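Local coordinates for sialidase domain-containing protein (Dyadobacter fermentans, PDB 5HX0) that is of unknown function but has the six-bladed beta-propeller fold of the sialidase family and may act on glycans, at residues A[262-274]-A[313-325]. Numbering follows the deposited sequence.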
ATOM      1  N   SER A 262      -4.040  32.550   7.839  1.00 15.68           N
ATOM      2  CA  SER A 262      -4.011  31.135   8.205  1.00 19.94           C
ATOM      3  C   SER A 262      -2.599  30.723   8.608  1.00 21.24           C
ATOM      4  O   SER A 262      -1.612  31.224   8.061  1.00 20.22           O
ATOM      5  CB  SER A 262      -4.466  30.232   7.051  1.00 17.33           C
ATOM      6  OG  SER A 262      -5.851  30.344   6.745  1.00 23.40           O
ATOM      7  N   PHE A 263      -2.512  29.811   9.561  1.00 18.66           N
ATOM      8  CA  PHE A 263      -1.259  29.178   9.953  1.00 16.55           C
ATOM      9  C   PHE A 263      -1.461  27.682   9.774  1.00 17.55           C
ATOM     10  O   PHE A 263      -2.469  27.141  10.240  1.00 17.08           O
ATOM     11  CB  PHE A 263      -0.909  29.522  11.404  1.00 13.23           C
ATOM     12  CG  PHE A 263      -0.824  30.994  11.650  1.00 13.59           C
ATOM     13  CD1 PHE A 263       0.336  31.687  11.347  1.00 17.01           C
ATOM     14  CD2 PHE A 263      -1.926  31.691  12.123  1.00 18.95           C
ATOM     15  CE1 PHE A 263       0.405  33.080  11.541  1.00 21.52           C
ATOM     16  CE2 PHE A 263      -1.870  33.052  12.320  1.00 18.21           C
ATOM     17  CZ  PHE A 263      -0.698  33.750  12.031  1.00 25.22           C
ATOM     18  N   ASN A 264      -0.549  27.025   9.056  1.00 13.68           N
ATOM     19  CA  ASN A 264      -0.738  25.595   8.824  1.00 12.36           C
ATOM     20  C   ASN A 264       0.536  24.827   9.162  1.00 14.17           C
ATOM     21  O   ASN A 264       0.727  24.439  10.323  1.00 16.67           O
ATOM     22  CB  ASN A 264      -1.243  25.315   7.384  1.00 17.56           C
ATOM     23  CG  ASN A 264      -0.543  26.159   6.301  1.00 19.00           C
ATOM     24  OD1 ASN A 264       0.668  26.059   6.111  1.00 17.30           O
ATOM     25  ND2 ASN A 264      -1.318  26.938   5.552  1.00 14.94           N
ATOM     26  N   GLU A 265       1.429  24.617   8.198  1.00 11.35           N
ATOM     27  CA  GLU A 265       2.593  23.755   8.452  1.00 10.72           C
ATOM     28  C   GLU A 265       3.558  24.414   9.438  1.00 14.56           C
ATOM     29  O   GLU A 265       3.904  25.589   9.291  1.00 17.98           O
ATOM     30  CB  GLU A 265       3.290  23.448   7.127  1.00 12.05           C
ATOM     31  CG  GLU A 265       2.385  22.644   6.262  1.00 12.33           C
ATOM     32  CD  GLU A 265       2.914  22.436   4.869  1.00 20.17           C
ATOM     33  OE1 GLU A 265       3.834  23.166   4.434  1.00 16.97           O
ATOM     34  OE2 GLU A 265       2.391  21.537   4.196  1.00 16.76           O
ATOM     35  N   ALA A 266       3.980  23.667  10.456  1.00 13.91           N
ATOM     36  CA  ALA A 266       4.748  24.247  11.553  1.00 12.53           C
ATOM     37  C   ALA A 266       5.756  23.234  12.061  1.00 17.81           C
ATOM     38  O   ALA A 266       5.405  22.069  12.269  1.00 13.43           O
ATOM     39  CB  ALA A 266       3.819  24.666  12.701  1.00 13.41           C
ATOM     40  N   SER A 267       6.997  23.676  12.264  1.00 14.93           N
ATOM     41  CA  SER A 267       8.002  22.891  12.979  1.00 15.98           C
ATOM     42  C   SER A 267       8.233  23.507  14.349  1.00 19.58           C
ATOM     43  O   SER A 267       8.274  24.733  14.482  1.00 15.66           O
ATOM     44  CB  SER A 267       9.320  22.837  12.201  1.00 11.94           C
ATOM     45  OG  SER A 267       9.234  21.906  11.120  1.00 13.98           O
ATOM     46  N   VAL A 268       8.397  22.671  15.366  1.00 15.82           N
ATOM     47  CA  VAL A 268       8.528  23.163  16.730  1.00 14.49           C
ATOM     48  C   VAL A 268       9.936  22.855  17.218  1.00 15.03           C
ATOM     49  O   VAL A 268      10.605  21.943  16.715  1.00 15.73           O
ATOM     50  CB  VAL A 268       7.443  22.575  17.663  1.00 14.93           C
ATOM     51  CG1 VAL A 268       7.681  21.068  17.958  1.00 10.49           C
ATOM     52  CG2 VAL A 268       7.324  23.420  18.954  1.00 17.31           C
ATOM     53  N   TYR A 269      10.399  23.644  18.189  1.00 14.45           N
ATOM     54  CA  TYR A 269      11.774  23.560  18.665  1.00 15.04           C
ATOM     55  C   TYR A 269      11.830  24.025  20.120  1.00 15.55           C
ATOM     56  O   TYR A 269      11.100  24.935  20.512  1.00 20.45           O
ATOM     57  CB  TYR A 269      12.684  24.417  17.752  1.00 13.74           C
ATOM     58  CG  TYR A 269      14.141  24.377  18.134  1.00 19.34           C
ATOM     59  CD1 TYR A 269      14.919  23.276  17.812  1.00 15.82           C
ATOM     60  CD2 TYR A 269      14.736  25.443  18.811  1.00 16.70           C
ATOM     61  CE1 TYR A 269      16.260  23.215  18.176  1.00 23.52           C
ATOM     62  CE2 TYR A 269      16.093  25.401  19.175  1.00 13.64           C
ATOM     63  CZ  TYR A 269      16.839  24.265  18.853  1.00 19.05           C
ATOM     64  OH  TYR A 269      18.169  24.155  19.194  1.00 19.48           O
ATOM     65  N   GLU A 270      12.678  23.390  20.925  1.00 15.75           N
ATOM     66  CA  GLU A 270      12.922  23.838  22.291  1.00 16.03           C
ATOM     67  C   GLU A 270      14.354  24.326  22.392  1.00 19.39           C
ATOM     68  O   GLU A 270      15.283  23.604  22.006  1.00 18.68           O
ATOM     69  CB  GLU A 270      12.682  22.717  23.300  1.00 19.03           C
ATOM     70  CG  GLU A 270      12.707  23.182  24.757  1.00 26.41           C
ATOM     71  CD  GLU A 270      12.641  21.996  25.702  1.00 32.01           C
ATOM     72  OE1 GLU A 270      13.659  21.276  25.827  1.00 28.32           O
ATOM     73  OE2 GLU A 270      11.560  21.743  26.265  1.00 31.42           O
ATOM     74  N   THR A 271      14.531  25.542  22.922  1.00 20.00           N
ATOM     75  CA  THR A 271      15.856  26.144  23.002  1.00 18.73           C
ATOM     76  C   THR A 271      16.587  25.658  24.250  1.00 21.37           C
ATOM     77  O   THR A 271      15.969  25.090  25.157  1.00 18.20           O
ATOM     78  CB  THR A 271      15.742  27.661  23.031  1.00 20.90           C
ATOM     79  OG1 THR A 271      15.193  28.060  24.294  1.00 19.80           O
ATOM     80  CG2 THR A 271      14.849  28.134  21.900  1.00 15.73           C
ATOM     81  N   PRO A 272      17.909  25.863  24.322  1.00 19.54           N
ATOM     82  CA  PRO A 272      18.633  25.432  25.532  1.00 24.91           C
ATOM     83  C   PRO A 272      18.098  26.058  26.804  1.00 25.34           C
ATOM     84  O   PRO A 272      18.053  25.383  27.840  1.00 23.15           O
ATOM     85  CB  PRO A 272      20.080  25.846  25.237  1.00 21.69           C
ATOM     86  CG  PRO A 272      20.177  25.711  23.696  1.00 18.59           C
ATOM     87  CD  PRO A 272      18.827  26.185  23.204  1.00 15.55           C
ATOM     88  N   LYS A 273      17.635  27.303  26.759  1.00 23.62           N
ATOM     89  CA  LYS A 273      17.044  27.899  27.953  1.00 28.75           C
ATOM     90  C   LYS A 273      15.596  27.474  28.187  1.00 31.94           C
ATOM     91  O   LYS A 273      15.011  27.863  29.206  1.00 30.38           O
ATOM     92  CB  LYS A 273      17.147  29.422  27.883  1.00 28.12           C
ATOM     93  CG  LYS A 273      18.580  29.923  28.031  1.00 32.81           C
ATOM     94  CD  LYS A 273      18.654  31.440  27.950  1.00 38.25           C
ATOM     95  CE  LYS A 273      20.079  31.924  28.133  1.00 50.01           C
ATOM     96  NZ  LYS A 273      20.210  33.366  27.772  1.00 60.53           N
ATOM     97  N   GLY A 274      15.014  26.678  27.296  1.00 27.65           N
ATOM     98  CA  GLY A 274      13.705  26.100  27.532  1.00 24.35           C
ATOM     99  C   GLY A 274      12.542  26.825  26.894  1.00 25.37           C
ATOM    100  O   GLY A 274      11.385  26.482  27.184  1.00 21.59           O
ATOM    101  N   PRO A 313       7.775  25.246   3.735  1.00 16.80           N
ATOM    102  CA  PRO A 313       7.567  25.292   5.174  1.00 10.93           C
ATOM    103  C   PRO A 313       8.953  25.349   5.826  1.00 12.95           C
ATOM    104  O   PRO A 313       9.952  25.292   5.105  1.00 11.96           O
ATOM    105  CB  PRO A 313       6.848  23.971   5.469  1.00 11.09           C
ATOM    106  CG  PRO A 313       7.455  23.015   4.451  1.00 11.19           C
ATOM    107  CD  PRO A 313       7.751  23.873   3.206  1.00 10.12           C
HETATM  108  N   MSE A 314       9.012  25.431   7.146  1.00 11.97           N
HETATM  109  CA  MSE A 314      10.272  25.587   7.862  1.00 16.47           C
HETATM  110  C   MSE A 314      10.633  24.311   8.623  1.00 14.65           C
HETATM  111  O   MSE A 314       9.738  23.579   9.053  1.00 12.41           O
HETATM  112  CB  MSE A 314      10.196  26.776   8.847  1.00 13.95           C
HETATM  113  CG  MSE A 314      10.753  28.120   8.288  1.00 12.93           C
HETATM  114 SE   MSE A 314       9.697  28.796   6.819  0.61 16.44          SE
HETATM  115  CE  MSE A 314       7.923  28.956   7.622  1.00 13.75           C
ATOM    116  N   HIS A 315      11.940  24.060   8.769  1.00  9.92           N
ATOM    117  CA  HIS A 315      12.471  22.977   9.589  1.00 11.75           C
ATOM    118  C   HIS A 315      13.649  23.513  10.394  1.00 14.01           C
ATOM    119  O   HIS A 315      14.478  24.244   9.851  1.00 15.24           O
ATOM    120  CB  HIS A 315      12.959  21.771   8.731  1.00  8.61           C
ATOM    121  CG  HIS A 315      13.550  20.673   9.557  1.00 13.02           C
ATOM    122  ND1 HIS A 315      14.909  20.548   9.773  1.00 14.40           N
ATOM    123  CD2 HIS A 315      12.963  19.702  10.297  1.00 11.72           C
ATOM    124  CE1 HIS A 315      15.131  19.526  10.584  1.00 11.71           C
ATOM    125  NE2 HIS A 315      13.966  19.011  10.936  1.00 10.72           N
ATOM    126  N   ALA A 316      13.738  23.152  11.674  1.00 13.98           N
ATOM    127  CA  ALA A 316      14.824  23.628  12.531  1.00 17.30           C
ATOM    128  C   ALA A 316      15.635  22.454  13.053  1.00 15.61           C
ATOM    129  O   ALA A 316      15.067  21.472  13.543  1.00 14.74           O
ATOM    130  CB  ALA A 316      14.300  24.447  13.713  1.00 15.78           C
ATOM    131  N   LEU A 317      16.963  22.577  12.973  1.00 16.80           N
ATOM    132  CA  LEU A 317      17.908  21.573  13.453  1.00  9.39           C
ATOM    133  C   LEU A 317      18.920  22.232  14.382  1.00 13.61           C
ATOM    134  O   LEU A 317      19.545  23.228  14.003  1.00 13.41           O
ATOM    135  CB  LEU A 317      18.646  20.930  12.271  1.00 12.30           C
ATOM    136  CG  LEU A 317      19.809  20.004  12.654  1.00 15.83           C
ATOM    137  CD1 LEU A 317      19.274  18.744  13.311  1.00 18.50           C
ATOM    138  CD2 LEU A 317      20.658  19.651  11.419  1.00 19.07           C
ATOM    139  N   ARG A 318      19.096  21.678  15.585  1.00 13.17           N
ATOM    140  CA  ARG A 318      20.116  22.183  16.497  1.00 17.17           C
ATOM    141  C   ARG A 318      21.475  21.692  16.011  1.00 20.41           C
ATOM    142  O   ARG A 318      21.671  20.485  15.856  1.00 16.49           O
ATOM    143  CB  ARG A 318      19.854  21.710  17.927  1.00 14.57           C
ATOM    144  CG  ARG A 318      20.839  22.292  18.945  1.00 20.70           C
ATOM    145  CD  ARG A 318      20.609  21.702  20.354  1.00 19.53           C
ATOM    146  NE  ARG A 318      19.362  22.214  20.924  1.00 21.64           N
ATOM    147  CZ  ARG A 318      19.011  22.093  22.200  1.00 31.29           C
ATOM    148  NH1 ARG A 318      19.813  21.452  23.048  1.00 23.55           N
ATOM    149  NH2 ARG A 318      17.855  22.606  22.628  1.00 22.74           N
ATOM    150  N   LEU A 319      22.405  22.611  15.764  1.00 14.81           N
ATOM    151  CA  LEU A 319      23.758  22.272  15.327  1.00 12.78           C
ATOM    152  C   LEU A 319      24.644  21.945  16.526  1.00 17.16           C
ATOM    153  O   LEU A 319      24.282  22.183  17.676  1.00 19.02           O
ATOM    154  CB  LEU A 319      24.334  23.440  14.526  1.00 15.78           C
ATOM    155  CG  LEU A 319      23.573  23.751  13.238  1.00 14.47           C
ATOM    156  CD1 LEU A 319      24.066  25.075  12.670  1.00 11.60           C
ATOM    157  CD2 LEU A 319      23.810  22.628  12.230  1.00 19.52           C
ATOM    158  N   PRO A 320      25.833  21.385  16.303  1.00 19.11           N
ATOM    159  CA  PRO A 320      26.657  20.967  17.452  1.00 18.76           C
ATOM    160  C   PRO A 320      27.070  22.099  18.375  1.00 22.75           C
ATOM    161  O   PRO A 320      27.409  21.827  19.529  1.00 25.00           O
ATOM    162  CB  PRO A 320      27.869  20.309  16.781  1.00 21.72           C
ATOM    163  CG  PRO A 320      27.285  19.773  15.481  1.00 22.46           C
ATOM    164  CD  PRO A 320      26.402  20.904  15.036  1.00 16.16           C
ATOM    165  N   ASP A 321      27.046  23.360  17.932  1.00 16.90           N
ATOM    166  CA  ASP A 321      27.390  24.478  18.796  1.00 20.51           C
ATOM    167  C   ASP A 321      26.153  25.181  19.340  1.00 17.13           C
ATOM    168  O   ASP A 321      26.266  26.290  19.860  1.00 19.87           O
ATOM    169  CB  ASP A 321      28.296  25.467  18.049  1.00 25.32           C
ATOM    170  CG  ASP A 321      27.607  26.124  16.856  1.00 26.29           C
ATOM    171  OD1 ASP A 321      26.427  25.810  16.576  1.00 26.03           O
ATOM    172  OD2 ASP A 321      28.262  26.950  16.179  1.00 28.26           O
ATOM    173  N   ASN A 322      24.978  24.563  19.203  1.00 17.49           N
ATOM    174  CA  ASN A 322      23.669  24.987  19.683  1.00 17.75           C
ATOM    175  C   ASN A 322      23.058  26.103  18.838  1.00 19.86           C
ATOM    176  O   ASN A 322      21.902  26.484  19.103  1.00 16.12           O
ATOM    177  CB  ASN A 322      23.668  25.427  21.162  1.00 24.04           C
ATOM    178  CG  ASN A 322      23.856  24.257  22.129  1.00 25.43           C
ATOM    179  OD1 ASN A 322      23.652  23.103  21.778  1.00 23.67           O
ATOM    180  ND2 ASN A 322      24.241  24.569  23.358  1.00 33.77           N
ATOM    181  N   ARG A 323      23.755  26.627  17.825  1.00 17.72           N
ATOM    182  CA  ARG A 323      23.048  27.438  16.841  1.00 18.63           C
ATOM    183  C   ARG A 323      22.024  26.549  16.121  1.00 19.39           C
ATOM    184  O   ARG A 323      22.045  25.325  16.240  1.00 15.27           O
ATOM    185  CB  ARG A 323      24.034  28.083  15.858  1.00 22.39           C
ATOM    186  CG  ARG A 323      25.017  29.060  16.520  1.00 18.61           C
ATOM    187  CD  ARG A 323      25.856  29.752  15.473  1.00 22.57           C
ATOM    188  NE  ARG A 323      26.628  28.791  14.693  1.00 24.17           N
ATOM    189  CZ  ARG A 323      27.151  29.053  13.494  1.00 20.93           C
ATOM    190  NH1 ARG A 323      26.966  30.240  12.920  1.00 21.59           N
ATOM    191  NH2 ARG A 323      27.834  28.117  12.865  1.00 22.52           N
ATOM    192  N   VAL A 324      21.113  27.178  15.374  1.00 17.02           N
ATOM    193  CA  VAL A 324      19.945  26.490  14.830  1.00 14.41           C
ATOM    194  C   VAL A 324      19.891  26.717  13.325  1.00 15.50           C
ATOM    195  O   VAL A 324      19.798  27.866  12.872  1.00 15.44           O
ATOM    196  CB  VAL A 324      18.640  26.971  15.490  1.00 16.96           C
ATOM    197  CG1 VAL A 324      17.430  26.244  14.888  1.00 13.17           C
ATOM    198  CG2 VAL A 324      18.708  26.767  17.007  1.00 18.52           C
ATOM    199  N   LEU A 325      19.956  25.625  12.555  1.00 12.10           N
ATOM    200  CA  LEU A 325      19.785  25.698  11.109  1.00 14.49           C
ATOM    201  C   LEU A 325      18.294  25.683  10.786  1.00 12.49           C
ATOM    202  O   LEU A 325      17.608  24.696  11.064  1.00 15.26           O
ATOM    203  CB  LEU A 325      20.488  24.538  10.406  1.00 12.68           C
ATOM    204  CG  LEU A 325      20.314  24.534   8.875  1.00 13.55           C
ATOM    205  CD1 LEU A 325      21.015  25.737   8.253  1.00 13.25           C
ATOM    206  CD2 LEU A 325      20.856  23.220   8.306  1.00 17.18           C
TER
HETATM  207  O   HOH W   1       6.730  25.439   8.928  1.00 15.78           O
HETATM  208  O   HOH W   2      12.177  21.954  14.249  1.00 17.35           O
HETATM  209  O   HOH W   3      19.579  26.102  20.111  1.00 14.77           O
HETATM  210  O   HOH W   4      16.063  20.849  24.264  1.00 37.59           O
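Tyr269 reaches across to Arg318 and Val324 with its CG anti to the backbone N, and the Arg318 side chain crosses it at about a right angle, the ring and guanidinium planes 73° apart. NE of Arg318 donates to Tyr269 OH at 2.9 Å, the phenol oxygen lying a little out of the guanidinium plane. The arginine chain bends at chi3 (-71°), which turns NH2 back to Glu270 O, 2.8 Å away and near the guanidinium plane. Pro272 CG lies over one guanidinium face, displaced from its centre. Val324 CG1 sits over a face of the tyrosine ring, while its CG2 comes 3.6 Å from Tyr269 CZ. Tyr269 OH also donates to a water 2.6 Å away, which in turn donates to Asn322 O. Further along, Ser267 OG donates to Met314 O at 2.7 Å, and Ala211 N binds the same hydroxyl. Glu265 OE1 lies against Pro313 CB, its carboxylate held by Arg281 and Tyr368. Strands 262-270 and 314-318, nearly parallel at 9°, are the first strands of consecutive propeller blades. Waters link their backbones, Val268 O to Ala316 O for one, so side chains and solvent join the blades, and the hydroxyl of the buried Tyr269 serves as both donor and acceptor.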